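Local coordinates for extracellular solute-binding protein, family 1 (Trichodesmium erythraeum IMS101, PDB 6G7N) that binds ferric iron and probably delivers it to an ABC transporter as the extracellular solute-binding component of an iron uptake system, at residues N4-R9 / S50-F55; I71-S76 / G236-N241; K100-I105 / R227-N232; M219-Q224 / G287-D292. All blocks are in the same frame, centred on the assembly; numbering follows the deposited sequence. Where two conformers were deposited one is given.

Contact 1. Residues N4-R9 / S50-F55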
# COMPACT_ATOMS: atom_id res chain seq x y z
N ASN A 4 -0.03 2.24 23.68
CA ASN A 4 0.45 0.97 23.16
C ASN A 4 0.13 0.90 21.67
O ASN A 4 -1.04 0.79 21.28
CB ASN A 4 -0.20 -0.17 23.93
CG ASN A 4 0.14 -0.11 25.40
OD1 ASN A 4 1.30 0.01 25.76
ND2 ASN A 4 -0.88 -0.18 26.25
N LEU A 5 1.20 0.97 20.87
CA LEU A 5 1.13 0.92 19.41
C LEU A 5 1.41 -0.50 18.94
O LEU A 5 2.53 -0.99 19.10
CB LEU A 5 2.17 1.87 18.86
CG LEU A 5 2.37 1.86 17.34
CD1 LEU A 5 1.10 2.14 16.54
CD2 LEU A 5 3.50 2.79 16.91
N TYR A 6 0.38 -1.15 18.38
CA TYR A 6 0.53 -2.48 17.75
C TYR A 6 0.68 -2.22 16.25
O TYR A 6 -0.24 -1.75 15.60
CB TYR A 6 -0.72 -3.33 17.99
CG TYR A 6 -0.84 -4.01 19.34
CD1 TYR A 6 -0.54 -3.36 20.53
CD2 TYR A 6 -1.37 -5.29 19.41
CE1 TYR A 6 -0.71 -3.99 21.75
CE2 TYR A 6 -1.57 -5.92 20.62
CZ TYR A 6 -1.23 -5.28 21.80
OH TYR A 6 -1.45 -5.92 23.00
N SER A 7 1.87 -2.48 15.71
CA SER A 7 2.16 -2.12 14.32
C SER A 7 2.95 -3.19 13.59
O SER A 7 3.89 -3.77 14.13
CB SER A 7 2.96 -0.82 14.26
OG SER A 7 3.24 -0.48 12.91
N SER A 8 2.57 -3.41 12.33
CA SER A 8 3.38 -4.19 11.39
C SER A 8 4.28 -3.34 10.47
O SER A 8 4.97 -3.86 9.60
CB SER A 8 2.47 -5.09 10.55
OG SER A 8 1.65 -4.32 9.69
N ARG A 9 4.21 -2.02 10.66
CA ARG A 9 4.73 -1.00 9.71
C ARG A 9 5.88 -0.18 10.28
O ARG A 9 6.35 0.79 9.66
CB ARG A 9 3.52 -0.13 9.27
CG ARG A 9 3.75 1.11 8.37
CD ARG A 9 4.52 0.87 7.08
NE ARG A 9 4.68 2.11 6.31
CZ ARG A 9 5.55 3.06 6.63
NH1 ARG A 9 6.38 2.92 7.65
NH2 ARG A 9 5.59 4.17 5.89
N SER A 50 -7.46 -6.32 25.93
CA SER A 50 -6.31 -5.87 25.15
C SER A 50 -5.77 -4.50 25.62
O SER A 50 -6.55 -3.55 25.77
CB SER A 50 -6.65 -5.74 23.68
OG SER A 50 -5.47 -5.41 22.95
N PRO A 51 -4.45 -4.39 25.79
CA PRO A 51 -3.88 -3.06 26.07
C PRO A 51 -3.70 -2.19 24.82
O PRO A 51 -3.32 -1.04 24.96
CB PRO A 51 -2.50 -3.37 26.68
CG PRO A 51 -2.18 -4.75 26.21
CD PRO A 51 -3.45 -5.47 25.89
N ALA A 52 -3.97 -2.72 23.63
CA ALA A 52 -3.68 -1.96 22.42
C ALA A 52 -4.47 -0.66 22.36
O ALA A 52 -5.68 -0.62 22.59
CB ALA A 52 -3.96 -2.81 21.18
N ASP A 53 -3.77 0.42 22.01
CA ASP A 53 -4.39 1.75 21.81
C ASP A 53 -4.52 2.11 20.33
O ASP A 53 -5.53 2.66 19.91
CB ASP A 53 -3.55 2.84 22.48
CG ASP A 53 -3.67 2.81 23.99
OD1 ASP A 53 -4.82 2.96 24.49
OD2 ASP A 53 -2.62 2.71 24.68
N VAL A 54 -3.45 1.88 19.58
CA VAL A 54 -3.39 2.19 18.13
C VAL A 54 -2.95 0.94 17.40
O VAL A 54 -2.03 0.25 17.85
CB VAL A 54 -2.40 3.34 17.85
CG1 VAL A 54 -2.26 3.59 16.36
CG2 VAL A 54 -2.82 4.60 18.57
N PHE A 55 -3.60 0.66 16.28
CA PHE A 55 -3.22 -0.44 15.37
C PHE A 55 -2.79 0.21 14.05
O PHE A 55 -3.52 1.02 13.49
CB PHE A 55 -4.41 -1.40 15.14
CG PHE A 55 -4.18 -2.39 14.03
CD1 PHE A 55 -3.19 -3.36 14.15
CD2 PHE A 55 -4.89 -2.31 12.83
CE1 PHE A 55 -2.94 -4.24 13.13
CE2 PHE A 55 -4.65 -3.24 11.83
CZ PHE A 55 -3.68 -4.19 11.98
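Asn4 and Asp53 meet through backbone and side chain. Asn4 N donates to Asp53 OD2 at 2.8 Å, on the anti lone pair of the carboxylate. Asn4 O accepts from two donors, Asp53 N at 2.9 Å and Val54 N at 3.1 Å. The Asn4 side chain adds a bond from ND2 to Pro51 O, 2.9 Å long, from above the carbonyl plane. Two residues on, Tyr6 N donates to Val54 O. Ala52 CB makes a CH-pi contact over the face of the Tyr6 ring, 3.5 Å from its centroid and nearly on its normal. Tyr6 CG is anti to the carbonyl carbon (chi1 -80°), which swings the ring back over Ala52. Leu5 CD1 meets Val54 CG1 at 3.7 Å. Further out, Glu46 of helix 36-46 hydrogen-bonds both Tyr6 OH and Ser50 OG. With a leucine in place of Tyr6, the Ala52 methyl would probably lose its flat cover and Glu46 one of its two hydroxyl partners. Asp53 OD1 accepts from Asn244 N. Parallel strands 2-7 and 54-58, with helix 36-46 packed on Tyr6, form part of the alpha/beta core of a solute-binding-protein lobe. The loop after strand 2-7 carries Ser8 and Arg9 of the D-glutamate pocket.

Contact 2. Residues I71-S76 / G236-N241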
# COMPACT_ATOMS: atom_id res chain seq x y z
N ILE A 71 -12.18 -4.65 15.84
CA ILE A 71 -11.14 -4.21 16.76
C ILE A 71 -10.87 -2.70 16.73
O ILE A 71 -9.95 -2.24 17.45
CB ILE A 71 -9.81 -4.97 16.57
CG1 ILE A 71 -9.17 -4.70 15.21
CG2 ILE A 71 -10.05 -6.47 16.81
CD1 ILE A 71 -7.69 -5.00 15.17
N LEU A 72 -11.64 -1.94 15.95
CA LEU A 72 -11.42 -0.49 15.83
C LEU A 72 -12.63 0.29 16.32
O LEU A 72 -13.73 -0.22 16.35
CB LEU A 72 -11.14 -0.13 14.37
CG LEU A 72 -9.92 -0.81 13.73
CD1 LEU A 72 -9.82 -0.51 12.24
CD2 LEU A 72 -8.64 -0.46 14.43
N GLN A 73 -12.42 1.54 16.72
CA GLN A 73 -13.51 2.45 17.05
C GLN A 73 -13.42 3.72 16.21
O GLN A 73 -12.33 4.16 15.87
CB GLN A 73 -13.53 2.81 18.54
CG GLN A 73 -12.28 3.52 19.06
CD GLN A 73 -12.45 3.98 20.51
OE1 GLN A 73 -13.30 4.81 20.80
NE2 GLN A 73 -11.62 3.45 21.40
N PRO A 74 -14.58 4.30 15.89
CA PRO A 74 -14.56 5.48 15.00
C PRO A 74 -14.07 6.74 15.70
O PRO A 74 -14.40 6.97 16.86
CB PRO A 74 -16.02 5.62 14.58
CG PRO A 74 -16.79 5.04 15.73
CD PRO A 74 -15.95 3.88 16.20
N ILE A 75 -13.32 7.57 14.99
CA ILE A 75 -12.77 8.80 15.49
C ILE A 75 -13.15 9.96 14.59
O ILE A 75 -12.92 9.90 13.39
CB ILE A 75 -11.22 8.68 15.55
CG1 ILE A 75 -10.76 7.54 16.45
CG2 ILE A 75 -10.60 10.02 15.98
CD1 ILE A 75 -11.16 7.66 17.88
N SER A 76 -13.70 11.02 15.20
CA SER A 76 -14.05 12.23 14.48
C SER A 76 -13.11 13.36 14.91
O SER A 76 -13.21 13.87 16.01
CB SER A 76 -15.51 12.60 14.74
OG SER A 76 -16.35 11.63 14.10
N GLY A 236 -3.75 3.35 9.92
CA GLY A 236 -4.10 2.84 11.24
C GLY A 236 -5.33 3.46 11.82
O GLY A 236 -5.96 4.34 11.23
N GLY A 237 -5.65 2.99 13.02
CA GLY A 237 -6.83 3.47 13.72
C GLY A 237 -6.69 3.26 15.22
O GLY A 237 -5.73 2.65 15.70
N VAL A 238 -7.66 3.83 15.94
CA VAL A 238 -7.76 3.66 17.41
C VAL A 238 -8.48 2.35 17.69
O VAL A 238 -9.55 2.06 17.13
CB VAL A 238 -8.44 4.86 18.04
CG1 VAL A 238 -8.59 4.68 19.54
CG2 VAL A 238 -7.64 6.12 17.75
N VAL A 239 -7.89 1.57 18.58
CA VAL A 239 -8.43 0.25 18.94
C VAL A 239 -9.69 0.37 19.80
O VAL A 239 -9.79 1.27 20.65
CB VAL A 239 -7.32 -0.60 19.58
CG1 VAL A 239 -7.82 -1.94 20.10
CG2 VAL A 239 -6.17 -0.81 18.59
N LYS A 240 -10.62 -0.57 19.62
CA LYS A 240 -11.93 -0.55 20.27
C LYS A 240 -11.84 -0.36 21.77
O LYS A 240 -12.56 0.48 22.32
CB LYS A 240 -12.69 -1.83 19.95
CG LYS A 240 -14.06 -1.90 20.61
CD LYS A 240 -14.93 -3.00 20.05
CE LYS A 240 -15.71 -2.54 18.83
NZ LYS A 240 -16.39 -3.68 18.16
N ASN A 241 -10.96 -1.08 22.43
CA ASN A 241 -10.97 -0.91 23.90
C ASN A 241 -9.79 -0.13 24.42
O ASN A 241 -9.42 -0.28 25.56
CB ASN A 241 -11.17 -2.24 24.63
CG ASN A 241 -12.42 -2.97 24.18
OD1 ASN A 241 -12.34 -3.98 23.45
ND2 ASN A 241 -13.58 -2.46 24.58
O HOH W 1 -9.90 4.70 14.49
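The backbones of Leu72 and Val239 pass antiparallel as a non-hydrogen-bonded pair, CA to CA 4.4 Å, but the two segments soon diverge, their end-to-end directions 115° apart. Two backbone bonds flank this pair. Gln73 N donates to Val238 O at 2.9 Å, and Lys240 N donates to Ile71 O at 2.8 Å. The second donor stands well above the carbonyl plane of Ile71. Beyond Gln73 a water bridges the strands. It donates to Gln73 O and accepts from Val238 N, each at 2.8 Å, where the chains have separated.

The Gln73 side chain reaches across to the other strand. Its CG sits between the backbone N and the carbonyl carbon (chi1 61°), and the chain then runs extended past Val238 O. This brings NE2 to Val239 O at 2.9 Å, in a nearly straight bond of 172°. The acceptor lies in the amide plane, which helps to set the rotation of the amide. The aliphatic part of Gln73 and the side chain of Ile75 both lie against Val238. Ile75 CG1 touches Val238 CG2 at 3.7 Å, the side chains crossing at about a right angle. Val239 CG1 rests on Ile71 O. Behind them, Ala248 and Leu252 of helix 245-255 pack on Val238, and Lys245 and Ile249 on Ile75. Helices 36-46 and 60-68 pack against Ile71. Lys240 NZ bonds to Gly70 O. Strand 72-73 is thus a short, weakly bonded antiparallel strand joined to the end of long strand 231-239, in the mixed sheet of the solute-binding-protein fold.

Contact 3. Residues K100-I105 / R227-N232. With DAL (D-alanine), chain C.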
# COMPACT_ATOMS: atom_id res chain seq x y z
N LYS A 100 1.28 6.86 1.46
CA LYS A 100 0.66 6.38 0.25
C LYS A 100 1.69 5.69 -0.64
O LYS A 100 2.82 6.15 -0.79
CB LYS A 100 0.06 7.62 -0.51
CG LYS A 100 -0.51 7.46 -1.88
CD LYS A 100 -1.07 8.82 -2.26
CE LYS A 100 -0.11 9.97 -2.57
NZ LYS A 100 -0.84 11.10 -3.19
N ARG A 101 1.24 4.60 -1.26
CA ARG A 101 2.02 3.86 -2.26
C ARG A 101 1.18 3.75 -3.53
O ARG A 101 -0.02 3.85 -3.51
CB ARG A 101 2.45 2.48 -1.73
CG ARG A 101 1.30 1.55 -1.29
CD ARG A 101 0.92 1.63 0.18
NE ARG A 101 2.00 1.35 1.11
CZ ARG A 101 2.54 0.14 1.32
NH1 ARG A 101 3.58 0.03 2.12
NH2 ARG A 101 2.07 -0.95 0.72
N ALA A 102 1.84 3.52 -4.65
CA ALA A 102 1.16 3.30 -5.94
C ALA A 102 1.55 1.95 -6.49
O ALA A 102 2.71 1.55 -6.41
CB ALA A 102 1.53 4.39 -6.95
N ARG A 103 0.57 1.22 -7.06
CA ARG A 103 0.88 -0.05 -7.71
C ARG A 103 1.01 0.24 -9.20
O ARG A 103 0.05 0.61 -9.86
CB ARG A 103 -0.14 -1.14 -7.37
CG ARG A 103 0.36 -2.55 -7.70
CD ARG A 103 -0.23 -3.61 -6.78
NE ARG A 103 0.40 -4.92 -6.91
CZ ARG A 103 1.60 -5.23 -6.40
NH1 ARG A 103 2.32 -4.34 -5.74
NH2 ARG A 103 2.09 -6.46 -6.55
N VAL A 104 2.25 0.14 -9.68
CA VAL A 104 2.67 0.70 -10.95
C VAL A 104 3.18 -0.37 -11.89
O VAL A 104 3.46 -1.50 -11.48
CB VAL A 104 3.72 1.80 -10.74
CG1 VAL A 104 3.13 2.91 -9.88
CG2 VAL A 104 5.00 1.22 -10.14
N ILE A 105 3.36 0.04 -13.16
CA ILE A 105 4.01 -0.83 -14.15
C ILE A 105 5.50 -0.55 -14.10
O ILE A 105 5.96 0.58 -14.35
CB ILE A 105 3.46 -0.62 -15.56
CG1 ILE A 105 1.97 -1.00 -15.63
CG2 ILE A 105 4.24 -1.47 -16.56
CD1 ILE A 105 1.27 -0.52 -16.88
N ARG A 227 -8.89 7.53 -15.31
CA ARG A 227 -9.27 7.67 -13.90
C ARG A 227 -8.12 7.91 -12.95
O ARG A 227 -8.37 8.30 -11.81
CB ARG A 227 -10.08 6.47 -13.46
CG ARG A 227 -9.28 5.16 -13.37
CD ARG A 227 -10.15 4.01 -12.95
NE ARG A 227 -9.40 2.75 -12.86
CZ ARG A 227 -9.32 1.81 -13.80
NH1 ARG A 227 -9.98 1.92 -14.94
NH2 ARG A 227 -8.56 0.76 -13.61
N GLY A 228 -6.88 7.66 -13.37
CA GLY A 228 -5.74 7.81 -12.52
C GLY A 228 -5.18 6.50 -12.00
O GLY A 228 -5.76 5.43 -12.17
N THR A 229 -4.03 6.59 -11.34
CA THR A 229 -3.29 5.45 -10.86
C THR A 229 -3.90 4.90 -9.57
O THR A 229 -4.40 5.66 -8.73
CB THR A 229 -1.82 5.87 -10.65
OG1 THR A 229 -1.27 6.27 -11.90
CG2 THR A 229 -0.96 4.81 -10.03
N HIS A 230 -3.81 3.58 -9.40
CA HIS A 230 -4.23 2.88 -8.17
C HIS A 230 -3.23 3.20 -7.05
O HIS A 230 -2.04 2.84 -7.16
CB HIS A 230 -4.28 1.39 -8.45
CG HIS A 230 -4.57 0.55 -7.25
ND1 HIS A 230 -5.84 0.21 -6.85
CD2 HIS A 230 -3.74 -0.07 -6.37
CE1 HIS A 230 -5.75 -0.59 -5.80
NE2 HIS A 230 -4.49 -0.79 -5.49
N VAL A 231 -3.73 3.86 -6.02
CA VAL A 231 -2.97 4.16 -4.83
C VAL A 231 -3.53 3.41 -3.65
O VAL A 231 -4.72 3.09 -3.56
CB VAL A 231 -2.84 5.68 -4.57
CG1 VAL A 231 -2.06 6.33 -5.71
CG2 VAL A 231 -4.17 6.36 -4.36
N ASN A 232 -2.66 3.16 -2.69
CA ASN A 232 -3.05 2.45 -1.47
C ASN A 232 -2.26 3.05 -0.32
O ASN A 232 -1.47 3.98 -0.53
CB ASN A 232 -2.86 0.94 -1.69
CG ASN A 232 -3.75 0.03 -0.84
OD1 ASN A 232 -4.19 0.41 0.26
ND2 ASN A 232 -4.00 -1.19 -1.33
N DAL C . 5.92 -4.85 2.85
CA DAL C . 6.39 -3.88 3.89
CB DAL C . 6.07 -4.40 5.29
C DAL C . 5.87 -2.50 3.69
O DAL C . 5.25 -2.29 2.63
OXT DAL C . 6.10 -1.64 4.59
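Arg101 and Asn232 form an antiparallel hydrogen-bonded pair, and this is the tight part of the contact. Arg101 N donates to Asn232 O at 2.9 Å. Asn232 N returns a bond to Arg101 O at 2.8 Å. Next to it, Ala102 and Val231 are a non-hydrogen-bonded pair, CA to CA 4.4 Å. Then Arg103 N reaches His230 O at 3.1 Å. Side-chain contact is looser. Ala102 CB is 4.0 Å from Thr229 CG2, and Arg103 CB is 3.9 Å from His230 CD2. At the partly exposed Lys100, CG lies 4.0 Å from Val231 CB, while NZ bonds to Asn291 OD1.

The Arg101 chain starts between its backbone N and carbonyl carbon (chi1 58°) and bends twice more. CD lies over Asn232 O, and the guanidinium turns toward the ligand. NH1 donates to the carboxylate O of D-alanine at 2.9 Å, with the ligand at the guanidinium edge. NH1 also makes a salt bridge to Glu270. The Arg103 guanidinium instead pairs with Asp177. Paired strands therefore present a cationic group to the carboxylate of D-alanine, beside the ferric ion held by Tyr141, Tyr197 and Tyr198. The positive charge is likely to favour binding of the carboxylate.

Contact 4. Residues M219-Q224 / G287-D292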
# COMPACT_ATOMS: atom_id res chain seq x y z
N MET A 219 9.53 3.26 -13.98
CA MET A 219 8.22 3.24 -13.32
C MET A 219 7.23 4.03 -14.13
O MET A 219 7.47 5.19 -14.42
CB MET A 219 8.35 3.91 -11.95
CG MET A 219 7.03 4.18 -11.28
SD MET A 219 7.24 4.67 -9.56
CE MET A 219 8.46 3.51 -9.04
N PHE A 220 6.09 3.41 -14.46
CA PHE A 220 5.03 4.04 -15.24
C PHE A 220 3.75 4.05 -14.40
O PHE A 220 3.29 3.01 -13.94
CB PHE A 220 4.82 3.28 -16.55
CG PHE A 220 3.84 3.91 -17.49
CD1 PHE A 220 4.24 4.88 -18.40
CD2 PHE A 220 2.49 3.58 -17.43
CE1 PHE A 220 3.34 5.45 -19.27
CE2 PHE A 220 1.59 4.16 -18.29
CZ PHE A 220 2.01 5.10 -19.21
N PHE A 221 3.16 5.24 -14.25
CA PHE A 221 1.93 5.44 -13.49
C PHE A 221 0.75 5.27 -14.44
O PHE A 221 0.54 6.11 -15.30
CB PHE A 221 1.93 6.84 -12.87
CG PHE A 221 3.09 7.07 -11.92
CD1 PHE A 221 3.14 6.44 -10.69
CD2 PHE A 221 4.13 7.91 -12.26
CE1 PHE A 221 4.18 6.61 -9.80
CE2 PHE A 221 5.19 8.09 -11.37
CZ PHE A 221 5.22 7.45 -10.14
N PRO A 222 -0.06 4.19 -14.31
CA PRO A 222 -1.03 3.93 -15.34
C PRO A 222 -2.30 4.78 -15.22
O PRO A 222 -2.61 5.38 -14.18
CB PRO A 222 -1.36 2.44 -15.16
CG PRO A 222 -0.22 1.88 -14.37
CD PRO A 222 0.11 3.01 -13.45
N ASN A 223 -3.04 4.81 -16.34
CA ASN A 223 -4.38 5.40 -16.42
C ASN A 223 -4.37 6.93 -16.20
O ASN A 223 -5.39 7.51 -15.81
CB ASN A 223 -5.42 4.71 -15.51
CG ASN A 223 -5.66 3.24 -15.86
OD1 ASN A 223 -4.73 2.44 -15.88
ND2 ASN A 223 -6.92 2.87 -16.16
N GLN A 224 -3.28 7.58 -16.60
CA GLN A 224 -3.18 9.03 -16.46
C GLN A 224 -4.14 9.82 -17.31
O GLN A 224 -4.47 10.95 -16.94
CB GLN A 224 -1.75 9.49 -16.76
CG GLN A 224 -0.76 8.98 -15.74
CD GLN A 224 -1.06 9.53 -14.36
OE1 GLN A 224 -0.90 10.75 -14.12
NE2 GLN A 224 -1.55 8.67 -13.45
N GLY A 287 8.30 12.06 -11.00
CA GLY A 287 7.28 13.08 -11.28
C GLY A 287 5.98 12.82 -10.55
O GLY A 287 5.76 11.75 -10.01
N SER A 288 5.13 13.83 -10.54
CA SER A 288 3.80 13.69 -9.96
C SER A 288 2.90 12.94 -10.94
O SER A 288 3.21 12.74 -12.12
CB SER A 288 3.21 15.04 -9.63
OG SER A 288 3.14 15.82 -10.79
N PHE A 289 1.78 12.48 -10.42
CA PHE A 289 0.87 11.67 -11.20
C PHE A 289 -0.53 11.77 -10.63
O PHE A 289 -0.74 11.96 -9.42
CB PHE A 289 1.32 10.18 -11.26
CG PHE A 289 1.43 9.50 -9.93
CD1 PHE A 289 2.57 9.62 -9.18
CD2 PHE A 289 0.38 8.73 -9.43
CE1 PHE A 289 2.68 9.01 -7.96
CE2 PHE A 289 0.48 8.09 -8.22
CZ PHE A 289 1.65 8.22 -7.47
N LYS A 290 -1.50 11.63 -11.52
CA LYS A 290 -2.91 11.64 -11.14
C LYS A 290 -3.25 10.39 -10.35
O LYS A 290 -2.98 9.28 -10.79
CB LYS A 290 -3.80 11.68 -12.37
CG LYS A 290 -5.26 11.79 -12.04
CD LYS A 290 -6.12 11.81 -13.29
CE LYS A 290 -7.58 11.91 -12.91
NZ LYS A 290 -8.42 12.14 -14.11
N ASN A 291 -3.83 10.60 -9.17
CA ASN A 291 -4.30 9.53 -8.30
C ASN A 291 -5.80 9.28 -8.59
O ASN A 291 -6.58 10.23 -8.63
CB ASN A 291 -4.25 9.93 -6.81
CG ASN A 291 -2.85 10.12 -6.22
OD1 ASN A 291 -2.72 9.97 -5.00
ND2 ASN A 291 -1.82 10.50 -6.99
N ASP A 292 -6.19 8.01 -8.68
CA ASP A 292 -7.62 7.68 -8.68
C ASP A 292 -8.28 8.20 -7.39
O ASP A 292 -7.67 8.13 -6.32
CB ASP A 292 -7.72 6.16 -8.86
CG ASP A 292 -9.10 5.63 -9.19
OD1 ASP A 292 -10.13 6.21 -8.78
OD2 ASP A 292 -9.14 4.59 -9.87
O HOH W 2 -6.78 12.13 -16.84
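The Gln224 amide grips the backbone of Lys290 twice. Lys290 N donates to OE1 at 2.8 Å, in the carbonyl plane and on a lone pair. NE2 donates to Lys290 O at 3.1 Å, again on a lone pair. The glutamine thus pairs with both polar backbone atoms of one residue, as a neighbouring strand might, although the 287-292 loop has no regular structure. In the solute-binding-protein fold this joins the turn after strand 217-220 to the loop leading to helix 297-301. The Gln224 chain bends at chi2 (-63°), which turns its amide back to the loop. A water adds a bridge. It donates to Gln224 O and accepts from Lys290 NZ, whose stronger partner is Gly226 O.

Inward from these bonds lie two phenylalanines. The rings of Phe221 and Phe289 form an offset stack, with centroids 3.9 Å apart and planes only 6° from parallel. Phe289 also meets Tyr271 edge-to-face, and Val231 of the long strand touches it. An alanine replacing Phe221 is likely to open a gap beside Phe289 and leave that ring without its stacking partner. Across the stack the nearest atoms are Phe221 CE1 and Phe289 CE1, 3.4 Å apart.

Contacts 1 and 2 lie together, centres 11 Å apart. Strand 54-58 of contact 1 pairs with strand 231-239 of contact 2: Asp53 O and Val239 N are 2.9 Å apart, as are Phe55 O and Gly237 N. Contacts 3 and 4 form a second cluster, centres 7 Å apart, where Thr229 OG1 meets Pro222 O at 2.8 Å. Strand 231-239 connects the clusters, since contacts 2 and 3 use opposite ends of it with centres 26 Å apart. Arg9 of contact 1 and Arg101 of contact 3 line the pocket of both ligands, and Ser8 that of D-glutamate. Arg101 lies about 4 Å from the ferric ion, side chain to metal. Contacts 1 and 4 lie on opposite sides of the chain's centre.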